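Local coordinates for probable chemoreceptor (Methyl-accepting chemotaxis) transmembrane protein (Rhizobium meliloti, PDB 6D8V), which probably senses quaternary ammonium compounds, such as the bound dimethylprolinium, through its sensory domain and relays the signal to the chemotaxis machinery, at residues V222-I234 with D246-Q260. Sequence-based numbering, arbitrary orientation.
Sequences VKDALSTGTPRMI and DRVVYPFSLPDVNAQ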
loop_
_atom_site.group_PDB
_atom_site.type_symbol
_atom_site.label_atom_id
_atom_site.label_comp_id
_atom_site.label_asym_id
_atom_site.label_seq_id
_atom_site.Cartn_x
_atom_site.Cartn_y
_atom_site.Cartn_z
ATOM N N VAL A 222 -10.038 18.292 5.318
ATOM C CA VAL A 222 -9.523 17.024 4.801
ATOM C C VAL A 222 -10.581 16.322 3.959
ATOM O O VAL A 222 -10.312 15.882 2.836
ATOM C CB VAL A 222 -9.045 16.130 5.958
ATOM C CG1 VAL A 222 -8.693 14.744 5.450
ATOM C CG2 VAL A 222 -7.851 16.764 6.646
ATOM N N LYS A 223 -11.803 16.207 4.488
ATOM C CA LYS A 223 -12.891 15.596 3.729
ATOM C C LYS A 223 -13.190 16.369 2.446
ATOM O O LYS A 223 -13.497 15.758 1.408
ATOM C CB LYS A 223 -14.143 15.489 4.602
ATOM C CG LYS A 223 -13.938 14.651 5.870
ATOM C CD LYS A 223 -13.295 13.298 5.557
ATOM C CE LYS A 223 -12.910 12.518 6.816
ATOM N NZ LYS A 223 -12.150 11.274 6.485
ATOM N N ASP A 224 -13.092 17.704 2.492
ATOM C CA ASP A 224 -13.343 18.510 1.300
ATOM C C ASP A 224 -12.184 18.446 0.314
ATOM O O ASP A 224 -12.403 18.370 -0.900
ATOM C CB ASP A 224 -13.633 19.957 1.694
ATOM C CG ASP A 224 -14.910 20.085 2.492
ATOM O OD1 ASP A 224 -15.785 19.208 2.326
ATOM O OD2 ASP A 224 -15.038 21.045 3.282
ATOM N N ALA A 225 -10.944 18.483 0.808
ATOM C CA ALA A 225 -9.802 18.250 -0.074
ATOM C C ALA A 225 -9.920 16.896 -0.761
ATOM O O ALA A 225 -9.692 16.776 -1.972
ATOM C CB ALA A 225 -8.494 18.341 0.714
ATOM N N LEU A 226 -10.302 15.866 -0.003
ATOM C CA LEU A 226 -10.501 14.540 -0.579
ATOM C C LEU A 226 -11.547 14.538 -1.691
ATOM O O LEU A 226 -11.476 13.708 -2.601
ATOM C CB LEU A 226 -10.900 13.549 0.519
ATOM C CG LEU A 226 -9.811 12.586 0.994
ATOM C CD1 LEU A 226 -10.330 11.691 2.108
ATOM C CD2 LEU A 226 -9.284 11.747 -0.171
ATOM N N SER A 227 -12.532 15.439 -1.632
ATOM C CA SER A 227 -13.597 15.434 -2.635
ATOM C C SER A 227 -13.197 16.224 -3.878
ATOM O O SER A 227 -13.246 15.715 -5.006
ATOM C CB SER A 227 -14.892 15.998 -2.043
ATOM O OG SER A 227 -15.187 15.399 -0.801
ATOM N N THR A 228 -12.811 17.482 -3.683
ATOM C CA THR A 228 -12.395 18.331 -4.790
ATOM C C THR A 228 -11.082 17.871 -5.412
ATOM O O THR A 228 -10.817 18.180 -6.577
ATOM C CB THR A 228 -12.270 19.776 -4.306
ATOM O OG1 THR A 228 -11.045 19.933 -3.581
ATOM C CG2 THR A 228 -13.431 20.101 -3.370
ATOM N N GLY A 229 -10.255 17.149 -4.671
ATOM C CA GLY A 229 -8.955 16.761 -5.180
ATOM C C GLY A 229 -8.001 17.930 -5.285
ATOM O O GLY A 229 -6.928 17.817 -5.885
ATOM N N THR A 230 -8.384 19.056 -4.707
ATOM C CA THR A 230 -7.547 20.237 -4.669
ATOM C C THR A 230 -7.019 20.476 -3.260
ATOM O O THR A 230 -7.548 19.944 -2.280
ATOM C CB THR A 230 -8.322 21.469 -5.152
ATOM O OG1 THR A 230 -9.346 21.804 -4.208
ATOM C CG2 THR A 230 -8.963 21.175 -6.491
ATOM N N PRO A 231 -5.948 21.248 -3.132
ATOM C CA PRO A 231 -5.316 21.426 -1.823
ATOM C C PRO A 231 -6.156 22.277 -0.892
ATOM O O PRO A 231 -6.906 23.157 -1.317
ATOM C CB PRO A 231 -3.996 22.123 -2.170
ATOM C CG PRO A 231 -3.729 21.699 -3.591
ATOM C CD PRO A 231 -5.078 21.693 -4.228
ATOM N N ARG A 232 -6.032 21.991 0.400
ATOM C CA ARG A 232 -6.588 22.829 1.450
ATOM C C ARG A 232 -5.492 23.147 2.463
ATOM O O ARG A 232 -4.437 22.503 2.492
ATOM C CB ARG A 232 -7.787 22.154 2.136
ATOM C CG ARG A 232 -8.983 21.937 1.221
ATOM C CD ARG A 232 -9.557 23.267 0.711
ATOM N NE ARG A 232 -9.928 23.196 -0.705
ATOM C CZ ARG A 232 -10.983 22.537 -1.172
ATOM N NH1 ARG A 232 -11.233 22.527 -2.473
ATOM N NH2 ARG A 232 -11.781 21.878 -0.340
ATOM N N MET A 233 -5.745 24.170 3.284
ATOM C CA MET A 233 -4.838 24.547 4.359
ATOM C C MET A 233 -5.633 24.732 5.638
ATOM O O MET A 233 -6.565 25.539 5.685
ATOM C CB MET A 233 -4.067 25.824 4.033
ATOM C CG MET A 233 -2.835 26.048 4.910
ATOM S SD MET A 233 -2.261 27.755 4.799
ATOM C CE MET A 233 -0.529 27.592 5.228
ATOM N N ILE A 234 -5.260 23.981 6.665
ATOM C CA ILE A 234 -5.812 24.132 8.003
ATOM C C ILE A 234 -4.948 25.144 8.740
ATOM O O ILE A 234 -3.737 24.938 8.890
ATOM C CB ILE A 234 -5.848 22.781 8.728
ATOM C CG1 ILE A 234 -6.383 21.718 7.766
ATOM C CG2 ILE A 234 -6.721 22.856 9.962
ATOM C CD1 ILE A 234 -6.354 20.313 8.297
ATOM N N ASP A 246 0.726 25.362 10.718
ATOM C CA ASP A 246 -0.312 25.191 9.714
ATOM C C ASP A 246 -0.226 23.792 9.117
ATOM O O ASP A 246 0.862 23.229 8.964
ATOM C CB ASP A 246 -0.170 26.231 8.596
ATOM C CG ASP A 246 -0.311 27.655 9.092
ATOM O OD1 ASP A 246 -1.369 27.987 9.669
ATOM O OD2 ASP A 246 0.639 28.445 8.903
ATOM N N ARG A 247 -1.382 23.234 8.764
ATOM C CA ARG A 247 -1.460 21.922 8.128
ATOM C C ARG A 247 -1.964 22.120 6.708
ATOM O O ARG A 247 -3.104 22.545 6.507
ATOM C CB ARG A 247 -2.378 20.980 8.903
ATOM C CG ARG A 247 -2.465 19.578 8.324
ATOM C CD ARG A 247 -1.718 18.557 9.170
ATOM N NE ARG A 247 -2.475 18.163 10.362
ATOM C CZ ARG A 247 -1.936 17.622 11.446
ATOM N NH1 ARG A 247 -0.628 17.412 11.503
ATOM N NH2 ARG A 247 -2.703 17.300 12.474
ATOM N N VAL A 248 -1.118 21.827 5.726
ATOM C CA VAL A 248 -1.514 21.850 4.325
ATOM C C VAL A 248 -1.774 20.420 3.877
ATOM O O VAL A 248 -0.942 19.530 4.096
ATOM C CB VAL A 248 -0.443 22.516 3.444
ATOM C CG1 VAL A 248 -0.801 22.350 1.986
ATOM C CG2 VAL A 248 -0.317 23.982 3.784
ATOM N N VAL A 249 -2.924 20.198 3.249
ATOM C CA VAL A 249 -3.298 18.888 2.732
ATOM C C VAL A 249 -3.223 18.933 1.213
ATOM O O VAL A 249 -3.667 19.901 0.586
ATOM C CB VAL A 249 -4.701 18.475 3.221
ATOM C CG1 VAL A 249 -4.860 18.823 4.685
ATOM C CG2 VAL A 249 -5.763 19.163 2.411
ATOM N N TYR A 250 -2.646 17.889 0.622
ATOM C CA TYR A 250 -2.344 17.871 -0.811
ATOM C C TYR A 250 -2.740 16.511 -1.374
ATOM O O TYR A 250 -1.974 15.541 -1.295
ATOM C CB TYR A 250 -0.863 18.167 -1.054
ATOM C CG TYR A 250 -0.470 18.456 -2.481
ATOM C CD1 TYR A 250 -0.525 19.754 -2.991
ATOM C CD2 TYR A 250 -0.001 17.442 -3.313
ATOM C CE1 TYR A 250 -0.148 20.027 -4.293
ATOM C CE2 TYR A 250 0.380 17.706 -4.617
ATOM C CZ TYR A 250 0.305 18.995 -5.107
ATOM O OH TYR A 250 0.686 19.251 -6.415
ATOM N N PRO A 251 -3.946 16.399 -1.928
ATOM C CA PRO A 251 -4.329 15.155 -2.603
ATOM C C PRO A 251 -3.508 14.945 -3.860
ATOM O O PRO A 251 -3.056 15.900 -4.498
ATOM C CB PRO A 251 -5.812 15.367 -2.935
ATOM C CG PRO A 251 -6.015 16.836 -2.897
ATOM C CD PRO A 251 -5.055 17.365 -1.872
ATOM N N PHE A 252 -3.303 13.675 -4.201
ATOM C CA PHE A 252 -2.612 13.320 -5.434
ATOM C C PHE A 252 -3.016 11.908 -5.835
ATOM O O PHE A 252 -3.075 11.010 -4.992
ATOM C CB PHE A 252 -1.090 13.427 -5.274
ATOM C CG PHE A 252 -0.509 12.439 -4.303
ATOM C CD1 PHE A 252 -0.596 12.658 -2.941
ATOM C CD2 PHE A 252 0.125 11.295 -4.756
ATOM C CE1 PHE A 252 -0.065 11.760 -2.048
ATOM C CE2 PHE A 252 0.659 10.386 -3.868
ATOM C CZ PHE A 252 0.568 10.623 -2.509
ATOM N N SER A 253 -3.293 11.723 -7.126
ATOM C CA SER A 253 -3.753 10.438 -7.642
ATOM C C SER A 253 -2.619 9.428 -7.743
ATOM O O SER A 253 -1.502 9.759 -8.153
ATOM C CB SER A 253 -4.387 10.608 -9.023
ATOM O OG SER A 253 -5.717 11.080 -8.915
ATOM N N LEU A 254 -2.902 8.202 -7.454
ATOM C CA LEU A 254 -1.890 7.228 -7.476
ATOM C C LEU A 254 -2.102 6.594 -8.758
ATOM O O LEU A 254 -3.205 6.515 -9.162
ATOM C CB LEU A 254 -2.157 6.210 -6.434
ATOM C CG LEU A 254 -2.055 6.600 -4.998
ATOM C CD1 LEU A 254 -2.218 5.349 -4.251
ATOM C CD2 LEU A 254 -0.716 7.150 -4.745
ATOM N N PRO A 255 -0.962 6.156 -9.439
ATOM C CA PRO A 255 -1.187 5.853 -10.817
ATOM C C PRO A 255 -2.105 4.819 -11.294
ATOM O O PRO A 255 -2.890 5.243 -12.119
ATOM C CB PRO A 255 0.113 5.278 -11.177
ATOM C CG PRO A 255 0.990 6.241 -10.666
ATOM C CD PRO A 255 0.559 6.076 -9.300
ATOM N N ASP A 256 -2.087 3.578 -10.868
ATOM C CA ASP A 256 -2.859 2.605 -11.606
ATOM C C ASP A 256 -3.946 1.946 -10.878
ATOM O O ASP A 256 -4.659 1.213 -11.430
ATOM C CB ASP A 256 -1.957 1.558 -12.155
ATOM C CG ASP A 256 -1.002 2.082 -13.153
ATOM O OD1 ASP A 256 -1.437 2.838 -13.994
ATOM O OD2 ASP A 256 0.179 1.730 -13.133
ATOM N N VAL A 257 -4.050 2.236 -9.610
ATOM C CA VAL A 257 -4.815 1.502 -8.641
ATOM C C VAL A 257 -6.024 2.237 -8.238
ATOM O O VAL A 257 -6.654 1.963 -7.305
ATOM C CB VAL A 257 -4.003 1.299 -7.432
ATOM C CG1 VAL A 257 -2.834 0.495 -7.792
ATOM C CG2 VAL A 257 -3.492 2.598 -6.968
ATOM N N ASN A 258 -6.334 3.231 -8.969
ATOM C CA ASN A 258 -7.614 3.914 -8.786
ATOM C C ASN A 258 -7.809 4.354 -7.331
ATOM O O ASN A 258 -8.621 3.810 -6.577
ATOM C CB ASN A 258 -8.767 3.019 -9.243
ATOM C CG ASN A 258 -10.105 3.735 -9.212
ATOM O OD1 ASN A 258 -10.209 4.909 -9.573
ATOM N ND2 ASN A 258 -11.139 3.030 -8.763
ATOM N N ALA A 259 -7.039 5.375 -6.964
ATOM C CA ALA A 259 -7.102 5.930 -5.620
ATOM C C ALA A 259 -6.231 7.174 -5.567
ATOM O O ALA A 259 -5.400 7.409 -6.444
ATOM C CB ALA A 259 -6.651 4.923 -4.559
ATOM N N GLN A 260 -6.437 7.971 -4.526
ATOM C CA GLN A 260 -5.592 9.118 -4.255
ATOM C C GLN A 260 -5.219 9.129 -2.779
ATOM O O GLN A 260 -5.913 8.558 -1.935
ATOM C CB GLN A 260 -6.282 10.426 -4.632
ATOM C CG GLN A 260 -7.606 10.647 -3.940
ATOM C CD GLN A 260 -8.141 12.035 -4.183
ATOM O OE1 GLN A 260 -7.606 12.778 -5.004
ATOM N NE2 GLN A 260 -9.197 12.400 -3.466
#
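R247 O accepts the amide hydrogen bond of I234 N (2.6 Å, N-H...O 159°), and M233 CA adds a weaker CA-H...O contact to the same oxygen. R247 N returns a bond to I234 O, and R232 with V249 forms the next hydrogen-bonded pair of this antiparallel hairpin. Between them is the non-hydrogen-bonded pair M233–V248, where M233 CG meets V248 CG2 at 3.4 Å. With CG anti to the backbone N (chi1 -163°) and the chain extended beyond it, the M233 side chain crosses V248 and reaches D246, setting CE 3.7 Å from D246 CB. An alanine here would probably leave V248, the D246 methylene and V7 of helix 2-45 without this cover. D246 OD1 forms a salt bridge with R269 and accepts a hydrogen bond from N236 N. V248 and Y250 also face helix 2-45, and P231 CG lies 3.8 Å from Y250 CD1. Helix 222-228 runs 29° from strand 246-254 and covers V249, whose CG2 touches A225 CB and whose CG1 meets V222 and I234. Near the helix end, P251 packs against G229 and T230, while Q260 NE2 makes a weak hydrogen bond to L226 O (2.8 Å). Backbone bonds thus zip the hairpin, and largely apolar side-chain contacts join its four-stranded sheet to helix 2-45 on the M233, V248 and Y250 face and helix 219-228 on the V249 face, probably as in double-Cache sensors.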